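Local coordinates for 3-oxoacyl-[acyl-carrier-protein] synthase 3 (Pseudomonas aeruginosa, PDB 2X3E) that probably catalyses the first condensation of fatty acid synthesis, joining the acetyl group of acetyl-CoA to two carbons from malonyl-ACP, at residues S13-A18 with I286-A291; D23-E28 with T153-G158; R232-V237 with N304-G309. The protein carries 1 engineered substitution. All blocks are in the same frame, centred on the assembly; numbering follows the deposited sequence. Where two conformers were deposited one is given.

Contact 1 of 3, residues S13-A18 with I286-A291; sequences SYLPEA and IPLALA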
ATOM      1  N   SER A  13       2.431  19.244   8.338  1.00 15.45           N
ATOM      2  CA  SER A  13       3.081  18.233   9.164  1.00 15.00           C
ATOM      3  C   SER A  13       2.561  18.278  10.584  1.00 15.78           C
ATOM      4  O   SER A  13       1.924  19.255  10.994  1.00 16.24           O
ATOM      5  CB  SER A  13       4.595  18.437   9.161  1.00 14.56           C
ATOM      6  OG  SER A  13       4.958  19.611   9.870  1.00 14.90           O
ATOM      7  N   TYR A  14       2.847  17.213  11.328  1.00 15.62           N
ATOM      8  CA  TYR A  14       2.535  17.157  12.744  1.00 16.55           C
ATOM      9  C   TYR A  14       3.528  16.249  13.468  1.00 16.39           C
ATOM     10  O   TYR A  14       3.815  15.138  13.016  1.00 15.43           O
ATOM     11  CB  TYR A  14       1.101  16.665  12.968  1.00 17.23           C
ATOM     12  CG  TYR A  14       0.722  16.616  14.431  1.00 17.94           C
ATOM     13  CD1 TYR A  14       0.429  17.782  15.127  1.00 19.16           C
ATOM     14  CD2 TYR A  14       0.677  15.404  15.125  1.00 17.80           C
ATOM     15  CE1 TYR A  14       0.098  17.751  16.476  1.00 20.50           C
ATOM     16  CE2 TYR A  14       0.338  15.361  16.479  1.00 18.95           C
ATOM     17  CZ  TYR A  14       0.051  16.541  17.143  1.00 20.44           C
ATOM     18  OH  TYR A  14      -0.287  16.525  18.477  1.00 21.74           O
ATOM     19  N   LEU A  15       4.055  16.750  14.579  1.00 17.61           N
ATOM     20  CA  LEU A  15       4.921  15.986  15.462  1.00 17.60           C
ATOM     21  C   LEU A  15       4.209  15.824  16.801  1.00 19.22           C
ATOM     22  O   LEU A  15       3.630  16.788  17.311  1.00 19.40           O
ATOM     23  CB  LEU A  15       6.242  16.726  15.677  1.00 17.77           C
ATOM     24  CG  LEU A  15       7.154  16.895  14.463  1.00 17.16           C
ATOM     25  CD1 LEU A  15       8.178  17.987  14.724  1.00 17.81           C
ATOM     26  CD2 LEU A  15       7.837  15.581  14.100  1.00 17.99           C
ATOM     27  N   PRO A  16       4.242  14.608  17.377  1.00 19.67           N
ATOM     28  CA  PRO A  16       3.647  14.454  18.698  1.00 21.49           C
ATOM     29  C   PRO A  16       4.365  15.318  19.730  1.00 22.64           C
ATOM     30  O   PRO A  16       5.542  15.645  19.565  1.00 21.96           O
ATOM     31  CB  PRO A  16       3.813  12.957  19.011  1.00 21.62           C
ATOM     32  CG  PRO A  16       4.738  12.411  17.994  1.00 20.18           C
ATOM     33  CD  PRO A  16       4.786  13.345  16.843  1.00 18.95           C
ATOM     34  N   GLU A  17       3.640  15.689  20.776  1.00 24.87           N
ATOM     35  CA  GLU A  17       4.123  16.642  21.763  1.00 26.53           C
ATOM     36  C   GLU A  17       5.301  16.095  22.573  1.00 26.54           C
ATOM     37  O   GLU A  17       6.295  16.799  22.783  1.00 26.37           O
ATOM     38  CB  GLU A  17       2.980  17.025  22.698  1.00 28.75           C
ATOM     39  CG  GLU A  17       3.223  18.287  23.487  1.00 32.30           C
ATOM     40  CD  GLU A  17       1.990  18.728  24.241  1.00 36.43           C
ATOM     41  OE1 GLU A  17       1.792  18.260  25.381  1.00 40.15           O
ATOM     42  OE2 GLU A  17       1.218  19.545  23.694  1.00 39.36           O
ATOM     43  N   ALA A  18       5.182  14.844  23.016  1.00 26.46           N
ATOM     44  CA  ALA A  18       6.185  14.224  23.880  1.00 26.79           C
ATOM     45  C   ALA A  18       7.517  14.078  23.163  1.00 25.63           C
ATOM     46  O   ALA A  18       7.568  13.696  21.996  1.00 24.17           O
ATOM     47  CB  ALA A  18       5.699  12.861  24.383  1.00 27.31           C
ATOM     48  N   ILE A 286      11.085  12.708   4.837  1.00 13.96           N
ATOM     49  CA  ILE A 286      11.204  13.674   3.743  1.00 13.68           C
ATOM     50  C   ILE A 286      10.222  14.851   3.892  1.00 13.88           C
ATOM     51  O   ILE A 286      10.644  16.002   3.860  1.00 14.10           O
ATOM     52  CB  ILE A 286      11.050  13.000   2.366  1.00 13.60           C
ATOM     53  CG1 ILE A 286      12.218  12.040   2.125  1.00 13.80           C
ATOM     54  CG2 ILE A 286      10.986  14.059   1.254  1.00 13.24           C
ATOM     55  CD1 ILE A 286      12.103  11.248   0.824  1.00 12.38           C
ATOM     56  N   PRO A 287       8.920  14.579   4.096  1.00 13.42           N
ATOM     57  CA  PRO A 287       8.054  15.762   4.249  1.00 13.89           C
ATOM     58  C   PRO A 287       8.281  16.553   5.556  1.00 13.90           C
ATOM     59  O   PRO A 287       8.068  17.768   5.584  1.00 14.32           O
ATOM     60  CB  PRO A 287       6.642  15.178   4.166  1.00 13.82           C
ATOM     61  CG  PRO A 287       6.798  13.734   4.570  1.00 13.30           C
ATOM     62  CD  PRO A 287       8.140  13.333   4.021  1.00 13.52           C
ATOM     63  N   LEU A 288       8.730  15.896   6.621  1.00 13.78           N
ATOM     64  CA  LEU A 288       9.101  16.644   7.830  1.00 14.03           C
ATOM     65  C   LEU A 288      10.322  17.528   7.559  1.00 14.09           C
ATOM     66  O   LEU A 288      10.373  18.676   8.017  1.00 14.35           O
ATOM     67  CB  LEU A 288       9.349  15.722   9.017  1.00 14.14           C
ATOM     68  CG  LEU A 288       8.089  15.153   9.671  1.00 14.74           C
ATOM     69  CD1 LEU A 288       8.465  14.027  10.610  1.00 14.45           C
ATOM     70  CD2 LEU A 288       7.322  16.241  10.409  1.00 13.86           C
ATOM     71  N   ALA A 289      11.288  17.013   6.795  1.00 14.00           N
ATOM     72  CA  ALA A 289      12.456  17.809   6.402  1.00 14.09           C
ATOM     73  C   ALA A 289      12.046  18.993   5.518  1.00 14.59           C
ATOM     74  O   ALA A 289      12.540  20.104   5.703  1.00 14.47           O
ATOM     75  CB  ALA A 289      13.516  16.933   5.694  1.00 13.95           C
ATOM     76  N   LEU A 290      11.138  18.752   4.573  1.00 14.48           N
ATOM     77  CA  LEU A 290      10.557  19.831   3.774  1.00 15.07           C
ATOM     78  C   LEU A 290       9.909  20.919   4.648  1.00 15.45           C
ATOM     79  O   LEU A 290      10.124  22.111   4.415  1.00 15.69           O
ATOM     80  CB  LEU A 290       9.536  19.281   2.761  1.00 14.92           C
ATOM     81  CG  LEU A 290      10.103  18.547   1.536  1.00 14.58           C
ATOM     82  CD1 LEU A 290       8.985  17.921   0.701  1.00 14.85           C
ATOM     83  CD2 LEU A 290      10.952  19.493   0.669  1.00 14.47           C
ATOM     84  N   ALA A 291       9.120  20.513   5.645  1.00 15.77           N
ATOM     85  CA  ALA A 291       8.467  21.471   6.544  1.00 16.46           C
ATOM     86  C   ALA A 291       9.504  22.309   7.298  1.00 17.36           C
ATOM     87  O   ALA A 291       9.331  23.513   7.476  1.00 17.47           O
ATOM     88  CB  ALA A 291       7.532  20.750   7.523  1.00 16.53           C
TER

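Contact 2 of 3, residues D23-E28 with T153-G158; sequences DMLAAE and TRALFG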
ATOM      1  N   ASP A  23      19.313  12.662  27.599  1.00 31.32           N
ATOM      2  CA  ASP A  23      19.357  12.502  29.057  1.00 32.75           C
ATOM      3  C   ASP A  23      18.332  11.476  29.546  1.00 32.45           C
ATOM      4  O   ASP A  23      18.667  10.607  30.348  1.00 33.04           O
ATOM      5  CB  ASP A  23      19.147  13.846  29.769  1.00 34.15           C
ATOM      6  CG  ASP A  23      20.421  14.690  29.843  1.00 35.91           C
ATOM      7  OD1 ASP A  23      21.505  14.216  29.435  1.00 36.46           O
ATOM      8  OD2 ASP A  23      20.335  15.841  30.322  1.00 38.26           O
ATOM      9  N   MET A  24      17.099  11.567  29.050  1.00 31.58           N
ATOM     10  CA  MET A  24      16.062  10.606  29.420  0.50 31.74           C
ATOM     11  C   MET A  24      16.463   9.193  29.006  1.00 31.33           C
ATOM     12  O   MET A  24      16.412   8.264  29.819  1.00 32.22           O
ATOM     13  CB  MET A  24      14.725  10.978  28.779  0.50 30.91           C
ATOM     14  CG  MET A  24      14.112  12.261  29.320  0.50 31.75           C
ATOM     15  SD  MET A  24      13.045  13.074  28.110  0.50 30.49           S
ATOM     16  CE  MET A  24      12.729  14.634  28.935  0.50 31.77           C
ATOM     17  N   LEU A  25      16.866   9.044  27.746  1.00 30.00           N
ATOM     18  CA  LEU A  25      17.252   7.741  27.211  1.00 30.03           C
ATOM     19  C   LEU A  25      18.465   7.164  27.937  1.00 31.19           C
ATOM     20  O   LEU A  25      18.508   5.965  28.218  1.00 31.68           O
ATOM     21  CB  LEU A  25      17.526   7.836  25.702  1.00 28.66           C
ATOM     22  CG  LEU A  25      17.700   6.512  24.948  1.00 28.70           C
ATOM     23  CD1 LEU A  25      16.499   5.597  25.153  1.00 29.48           C
ATOM     24  CD2 LEU A  25      17.908   6.776  23.462  1.00 27.64           C
ATOM     25  N   ALA A  26      19.438   8.019  28.245  1.00 32.12           N
ATOM     26  CA  ALA A  26      20.625   7.608  28.993  1.00 33.84           C
ATOM     27  C   ALA A  26      20.271   7.095  30.389  1.00 35.74           C
ATOM     28  O   ALA A  26      20.850   6.112  30.861  1.00 36.99           O
ATOM     29  CB  ALA A  26      21.619   8.764  29.097  1.00 34.20           C
ATOM     30  N   ALA A  27      19.327   7.764  31.047  1.00 36.59           N
ATOM     31  CA  ALA A  27      18.893   7.370  32.388  1.00 38.50           C
ATOM     32  C   ALA A  27      18.156   6.036  32.355  1.00 38.93           C
ATOM     33  O   ALA A  27      18.378   5.166  33.202  1.00 40.09           O
ATOM     34  CB  ALA A  27      18.004   8.449  32.999  1.00 39.06           C
ATOM     35  N   GLU A  28      17.294   5.880  31.356  1.00 38.04           N
ATOM     36  CA  GLU A  28      16.459   4.696  31.214  1.00 38.82           C
ATOM     37  C   GLU A  28      17.268   3.428  30.913  1.00 39.46           C
ATOM     38  O   GLU A  28      16.980   2.362  31.455  1.00 40.61           O
ATOM     39  CB  GLU A  28      15.417   4.929  30.114  1.00 37.49           C
ATOM     40  CG  GLU A  28      14.214   4.022  30.210  1.00 38.91           C
ATOM     41  CD  GLU A  28      13.208   4.258  29.099  1.00 38.83           C
ATOM     42  OE1 GLU A  28      13.029   5.416  28.666  1.00 37.74           O
ATOM     43  OE2 GLU A  28      12.597   3.267  28.652  1.00 40.79           O
ATOM     44  N   THR A 153      18.489   1.621  18.323  1.00 24.40           N
ATOM     45  CA  THR A 153      17.285   2.012  17.586  1.00 22.93           C
ATOM     46  C   THR A 153      16.503   3.113  18.300  1.00 22.34           C
ATOM     47  O   THR A 153      15.980   4.018  17.654  1.00 21.47           O
ATOM     48  CB  THR A 153      16.335   0.822  17.293  1.00 22.57           C
ATOM     49  OG1 THR A 153      16.006   0.145  18.510  1.00 22.96           O
ATOM     50  CG2 THR A 153      16.978  -0.152  16.312  1.00 22.77           C
ATOM     51  N   ARG A 154      16.419   3.040  19.624  1.00 22.69           N
ATOM     52  CA  ARG A 154      15.727   4.079  20.390  1.00 22.59           C
ATOM     53  C   ARG A 154      16.434   5.438  20.315  1.00 22.75           C
ATOM     54  O   ARG A 154      15.783   6.479  20.388  1.00 22.41           O
ATOM     55  CB  ARG A 154      15.529   3.643  21.840  1.00 23.44           C
ATOM     56  CG  ARG A 154      14.544   2.488  21.966  1.00 23.22           C
ATOM     57  CD  ARG A 154      14.138   2.257  23.394  1.00 24.05           C
ATOM     58  NE  ARG A 154      13.420   3.412  23.927  1.00 23.69           N
ATOM     59  CZ  ARG A 154      13.258   3.672  25.221  1.00 24.34           C
ATOM     60  NH1 ARG A 154      13.759   2.864  26.149  1.00 26.14           N
ATOM     61  NH2 ARG A 154      12.594   4.760  25.588  1.00 24.24           N
ATOM     62  N   ALA A 155      17.756   5.422  20.150  1.00 23.20           N
ATOM     63  CA  ALA A 155      18.520   6.657  19.950  1.00 23.55           C
ATOM     64  C   ALA A 155      18.244   7.302  18.583  1.00 22.52           C
ATOM     65  O   ALA A 155      18.358   8.517  18.439  1.00 22.82           O
ATOM     66  CB  ALA A 155      20.014   6.392  20.116  1.00 24.31           C
ATOM     67  N   LEU A 156      17.868   6.495  17.594  1.00 21.87           N
ATOM     68  CA  LEU A 156      17.753   6.957  16.210  1.00 21.07           C
ATOM     69  C   LEU A 156      16.324   7.342  15.812  1.00 20.19           C
ATOM     70  O   LEU A 156      16.106   8.387  15.190  1.00 19.37           O
ATOM     71  CB  LEU A 156      18.271   5.865  15.261  1.00 21.00           C
ATOM     72  CG  LEU A 156      18.233   6.115  13.750  1.00 20.51           C
ATOM     73  CD1 LEU A 156      19.040   7.350  13.394  1.00 20.69           C
ATOM     74  CD2 LEU A 156      18.765   4.887  13.007  1.00 20.91           C
ATOM     75  N   PHE A 157      15.358   6.499  16.168  1.00 19.84           N
ATOM     76  CA  PHE A 157      14.017   6.593  15.595  1.00 19.38           C
ATOM     77  C   PHE A 157      13.050   7.487  16.371  1.00 19.29           C
ATOM     78  O   PHE A 157      13.002   7.466  17.597  1.00 20.12           O
ATOM     79  CB  PHE A 157      13.402   5.196  15.396  1.00 18.93           C
ATOM     80  CG  PHE A 157      14.019   4.434  14.262  1.00 18.70           C
ATOM     81  CD1 PHE A 157      13.675   4.723  12.953  1.00 17.98           C
ATOM     82  CD2 PHE A 157      14.961   3.445  14.501  1.00 18.38           C
ATOM     83  CE1 PHE A 157      14.257   4.041  11.897  1.00 18.11           C
ATOM     84  CE2 PHE A 157      15.541   2.759  13.454  1.00 18.87           C
ATOM     85  CZ  PHE A 157      15.185   3.054  12.148  1.00 18.09           C
ATOM     86  N   GLY A 158      12.277   8.260  15.620  1.00 18.40           N
ATOM     87  CA  GLY A 158      11.208   9.089  16.176  1.00 18.24           C
ATOM     88  C   GLY A 158       9.938   8.923  15.371  1.00 17.35           C
ATOM     89  O   GLY A 158       9.924   8.202  14.367  1.00 17.17           O
TER

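Contact 3 of 3, residues R232-V237 with N304-G309; sequences RVLDRV and NMVLTG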
ATOM      1  N   ARG A 232      20.938   9.005 -11.111  1.00 17.06           N
ATOM      2  CA  ARG A 232      20.083   8.528 -12.201  1.00 17.64           C
ATOM      3  C   ARG A 232      18.986   9.524 -12.565  1.00 17.50           C
ATOM      4  O   ARG A 232      18.729   9.776 -13.747  1.00 17.59           O
ATOM      5  CB  ARG A 232      19.490   7.162 -11.856  1.00 17.79           C
ATOM      6  CG  ARG A 232      20.555   6.078 -11.820  1.00 18.74           C
ATOM      7  CD  ARG A 232      19.976   4.701 -11.836  1.00 19.83           C
ATOM      8  NE  ARG A 232      19.251   4.365 -10.612  1.00 19.63           N
ATOM      9  CZ  ARG A 232      19.810   3.953  -9.471  1.00 19.99           C
ATOM     10  NH1 ARG A 232      21.133   3.833  -9.348  1.00 20.03           N
ATOM     11  NH2 ARG A 232      19.034   3.662  -8.435  1.00 19.30           N
ATOM     12  N   VAL A 233      18.350  10.105 -11.556  1.00 17.28           N
ATOM     13  CA  VAL A 233      17.286  11.075 -11.812  1.00 17.80           C
ATOM     14  C   VAL A 233      17.866  12.418 -12.336  1.00 17.59           C
ATOM     15  O   VAL A 233      17.252  13.074 -13.181  1.00 17.89           O
ATOM     16  CB  VAL A 233      16.355  11.214 -10.572  1.00 17.57           C
ATOM     17  CG1 VAL A 233      16.927  12.182  -9.547  1.00 17.95           C
ATOM     18  CG2 VAL A 233      14.949  11.618 -10.992  1.00 19.99           C
ATOM     19  N   LEU A 234      19.063  12.797 -11.871  1.00 17.24           N
ATOM     20  CA  LEU A 234      19.764  13.980 -12.411  1.00 17.19           C
ATOM     21  C   LEU A 234      20.025  13.815 -13.909  1.00 18.29           C
ATOM     22  O   LEU A 234      19.714  14.708 -14.714  1.00 18.66           O
ATOM     23  CB  LEU A 234      21.090  14.228 -11.675  1.00 17.19           C
ATOM     24  CG  LEU A 234      21.024  14.704 -10.218  1.00 15.82           C
ATOM     25  CD1 LEU A 234      22.433  14.868  -9.655  1.00 16.03           C
ATOM     26  CD2 LEU A 234      20.251  15.999 -10.119  1.00 15.97           C
ATOM     27  N   ASP A 235      20.576  12.658 -14.271  1.00 18.62           N
ATOM     28  CA  ASP A 235      20.823  12.304 -15.667  1.00 19.84           C
ATOM     29  C   ASP A 235      19.535  12.298 -16.488  1.00 20.27           C
ATOM     30  O   ASP A 235      19.532  12.728 -17.638  1.00 20.71           O
ATOM     31  CB  ASP A 235      21.515  10.933 -15.767  1.00 20.47           C
ATOM     32  CG  ASP A 235      22.983  10.971 -15.349  1.00 21.29           C
ATOM     33  OD1 ASP A 235      23.583  12.074 -15.305  1.00 20.58           O
ATOM     34  OD2 ASP A 235      23.549   9.884 -15.073  1.00 21.59           O
ATOM     35  N   ARG A 236      18.443  11.827 -15.888  1.00 20.21           N
ATOM     36  CA  ARG A 236      17.150  11.783 -16.573  1.00 21.26           C
ATOM     37  C   ARG A 236      16.560  13.173 -16.863  1.00 21.25           C
ATOM     38  O   ARG A 236      16.009  13.394 -17.942  1.00 22.59           O
ATOM     39  CB  ARG A 236      16.159  10.904 -15.798  1.00 20.95           C
ATOM     40  CG  ARG A 236      16.416   9.418 -16.022  1.00 23.66           C
ATOM     41  CD  ARG A 236      15.809   8.491 -14.962  1.00 25.63           C
ATOM     42  NE  ARG A 236      16.435   7.166 -15.066  1.00 28.60           N
ATOM     43  CZ  ARG A 236      16.349   6.181 -14.170  1.00 29.02           C
ATOM     44  NH1 ARG A 236      15.638   6.318 -13.060  1.00 28.84           N
ATOM     45  NH2 ARG A 236      16.980   5.034 -14.406  1.00 31.18           N
ATOM     46  N   VAL A 237      16.712  14.100 -15.922  1.00 20.61           N
ATOM     47  CA  VAL A 237      16.126  15.431 -16.067  0.50 20.79           C
ATOM     48  C   VAL A 237      17.123  16.422 -16.685  1.00 21.54           C
ATOM     49  O   VAL A 237      16.759  17.550 -17.031  1.00 22.03           O
ATOM     50  CB  VAL A 237      15.582  15.937 -14.715  0.50 19.98           C
ATOM     51  CG1 VAL A 237      16.708  16.481 -13.844  0.50 18.61           C
ATOM     52  CG2 VAL A 237      14.484  16.976 -14.934  0.50 20.66           C
ATOM     53  N   ASN A 304      15.753  23.899  -8.059  1.00 17.82           N
ATOM     54  CA  ASN A 304      15.893  22.501  -8.474  1.00 17.16           C
ATOM     55  C   ASN A 304      16.033  21.601  -7.247  1.00 16.23           C
ATOM     56  O   ASN A 304      16.916  21.815  -6.416  1.00 16.58           O
ATOM     57  CB  ASN A 304      17.110  22.330  -9.385  1.00 17.49           C
ATOM     58  CG  ASN A 304      16.990  23.117 -10.675  1.00 19.05           C
ATOM     59  OD1 ASN A 304      15.888  23.324 -11.188  1.00 19.09           O
ATOM     60  ND2 ASN A 304      18.126  23.558 -11.211  1.00 19.19           N
ATOM     61  N   MET A 305      15.160  20.606  -7.145  1.00 15.76           N
ATOM     62  CA  MET A 305      15.079  19.753  -5.964  1.00 14.97           C
ATOM     63  C   MET A 305      14.998  18.270  -6.327  1.00 14.37           C
ATOM     64  O   MET A 305      14.362  17.887  -7.315  1.00 13.65           O
ATOM     65  CB  MET A 305      13.849  20.143  -5.138  1.00 14.82           C
ATOM     66  CG  MET A 305      13.592  19.284  -3.900  1.00 13.98           C
ATOM     67  SD  MET A 305      12.122  19.837  -3.011  1.00 14.12           S
ATOM     68  CE  MET A 305      12.801  21.204  -2.073  1.00 13.07           C
ATOM     69  N   VAL A 306      15.657  17.448  -5.514  1.00 13.80           N
ATOM     70  CA  VAL A 306      15.494  16.001  -5.558  1.00 13.28           C
ATOM     71  C   VAL A 306      15.174  15.474  -4.158  1.00 13.47           C
ATOM     72  O   VAL A 306      15.819  15.849  -3.167  1.00 13.70           O
ATOM     73  CB  VAL A 306      16.745  15.304  -6.118  1.00 13.83           C
ATOM     74  CG1 VAL A 306      16.643  13.776  -5.980  1.00 12.48           C
ATOM     75  CG2 VAL A 306      16.941  15.694  -7.580  1.00 13.36           C
ATOM     76  N   LEU A 307      14.147  14.634  -4.096  1.00 13.16           N
ATOM     77  CA  LEU A 307      13.800  13.900  -2.899  1.00 13.76           C
ATOM     78  C   LEU A 307      14.299  12.484  -3.125  1.00 13.85           C
ATOM     79  O   LEU A 307      14.131  11.936  -4.210  1.00 14.42           O
ATOM     80  CB  LEU A 307      12.286  13.886  -2.679  1.00 13.90           C
ATOM     81  CG  LEU A 307      11.549  15.213  -2.847  1.00 14.39           C
ATOM     82  CD1 LEU A 307      10.044  15.024  -2.615  1.00 14.96           C
ATOM     83  CD2 LEU A 307      12.104  16.270  -1.910  1.00 14.40           C
ATOM     84  N   THR A 308      14.903  11.887  -2.111  1.00 14.29           N
ATOM     85  CA  THR A 308      15.453  10.548  -2.270  1.00 14.23           C
ATOM     86  C   THR A 308      15.315   9.710  -1.001  1.00 14.06           C
ATOM     87  O   THR A 308      15.445  10.218   0.116  1.00 14.34           O
ATOM     88  CB  THR A 308      16.923  10.616  -2.736  1.00 14.52           C
ATOM     89  OG1 THR A 308      17.400   9.296  -3.039  1.00 14.69           O
ATOM     90  CG2 THR A 308      17.802  11.260  -1.679  1.00 14.91           C
ATOM     91  N   GLY A 309      15.038   8.420  -1.190  1.00 13.81           N
ATOM     92  CA  GLY A 309      14.882   7.488  -0.086  1.00 13.44           C
ATOM     93  C   GLY A 309      15.552   6.149  -0.327  1.00 13.34           C
ATOM     94  O   GLY A 309      15.770   5.747  -1.464  1.00 13.04           O
TER

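Contact 1 of 3, residues S13-A18 with I286-A291
Leu288 and Leu15 both carry CG beside their backbone N, anti to the carbonyl carbon (chi1 -76° in Leu288). This turns the branched end of Leu288 off helix 285-295 toward the end of strand 5-14 and the residues that follow it. The CB of Leu15 does not itself aim at the helix, and it is the outer end of the chain that arrives there. The two leucines meet on a slant. CD2 of Leu15 lies over the fork of Leu288, 3.8 Å from Leu288 CD2 and 3.9 Å from Leu288 CD1. Leu288 CD2 also touches Ser13 CB at 3.7 Å. It is therefore wedged between Ser13 and Leu15, two residues apart on the chain.

The protein has the thiolase fold, in which two alpha/beta halves pack face to face. Helix 285-295 belongs to the second half and is one of the two buried central helices. The other is helix 114-127, where Phe115 and Val116 receive Ile286. Here the central helix meets the end of an edge strand from the first half. The side chain of Leu288 is about 9 Å from those of His250 and Asn280, both predicted active-site residues.

One helical turn after Leu288, Ala291 points its CB at the strand. Its methyl carbon sits 3.7 Å from Ser13 OG, and this is van der Waals contact alone.

Contact 2 of 3, residues D23-E28 with T153-G158
This is a helix-to-helix contact near the periphery of the subunit, between helix 22-28 and helix 151-156, part apolar and part salt bridge. Leu25 and Glu28, one helical turn apart, supply one side. Arg154 and Ala155 supply the other.

Arg154 grips Glu28 end-on with two nitrogens, one to each oxygen. Arg154 NH1 donates to Glu28 OE2 at 2.8 Å, and Arg154 NH2 donates to Glu28 OE1 at 3.2 Å. The two flat groups are not coplanar: their planes lie 57° apart. The donors come to both oxygens from above the carboxylate plane, further out of it at OE2 (68°) than at OE1, while the carboxylate itself sits at the edge of the guanidinium. The Glu28 chain runs out extended beyond CG, and the bend of Arg154 at chi3 (64°) goes with its meeting that chain at about a right angle. Arg154 NH1 also donates to Pro148 O, so NH1 has a second acceptor besides the carboxylate.

In the thiolase fold of this enzyme, helix 151-156 leads into strand 160-169 of the first-half sheet. The end of this segment adjoins the active site: the backbones of Leu156 and Gly158 hydrogen-bond to that of Asn280, a predicted active-site residue. Ile36 of helix 33-40 touches both Leu25 and Ala155.

Leu25 makes the apolar part with its two methyl groups. Its CD1 lies over the centre of one guanidinium face, 3.8 Å from Arg154 CZ. Its CD2 presses on the backbone, 3.6 Å from Ala155 CA, and meets Ala155 CB at 4.0 Å.

Contact 3 of 3, residues R232-V237 with N304-G309
Val306, Val233 and Leu234 make this small, buried, wholly apolar contact between helix 215-237 and strand 304-311. Val306 has the largest share. It points from the strand at the helix and offers both of its methyl groups. CG1 is anti to the backbone N (chi1 172°), and CG2 is beside that N. With this rotation both branches face the helix. They share Val233 CG1 as a neighbour, and CG2 alone reaches on to Leu234.

Val233 points back from the helix, and the two valines come together tip to tip. The touching branch of Val233 is CG1, which stands between its own backbone N and carbonyl carbon. It lies 3.9 Å from Val306 CG1 and 4.0 Å from Val306 CG2, so this one methyl group rests against both branches of Val306.

Leu234 makes a smaller contribution. Its CB is not aimed at the strand, but the chain runs out far enough to bring CD2 within 4.2 Å of Val306 CG2. This is a looser approach, and the leucine meets the valine at a slant. Val306 CG2 thus has Val233 and Leu234, two successive helix residues, for neighbours.

Helix 215-237 packs on one face of the second-half sheet of the thiolase fold. Val230, one turn earlier in that helix, also touches Val306 and Thr308. Alternate residues Met305 and Leu307 have side chains on the other face of the sheet. Within the sheet, strand 304-311 runs between strand 315-322, antiparallel to it, and strand 246-249, parallel to it. The helix is also tied to the edge strand 177-184, where Asp181 forms salt bridges with Arg232 and Arg236.

Contact 3 lies wholly in the second half of the thiolase fold, and contact 1 reaches into it through helix 285-295. That helix and strand 304-311 follow each other in the chain and touch, with Leu290 CD2 3.7 Å from Met305 CE. Helix 215-237 is on the other face, so the second-half sheet lies between two helical layers. The centres of contacts 1 and 3 are about 23 Å apart, and their segments alternate along the chain. Contact 2 is centred about 19 Å from contact 1 and about 33 Å from contact 3, across the chain's centre. It closes before contact 3 opens, within the span of contact 1, which brings early and late chain together.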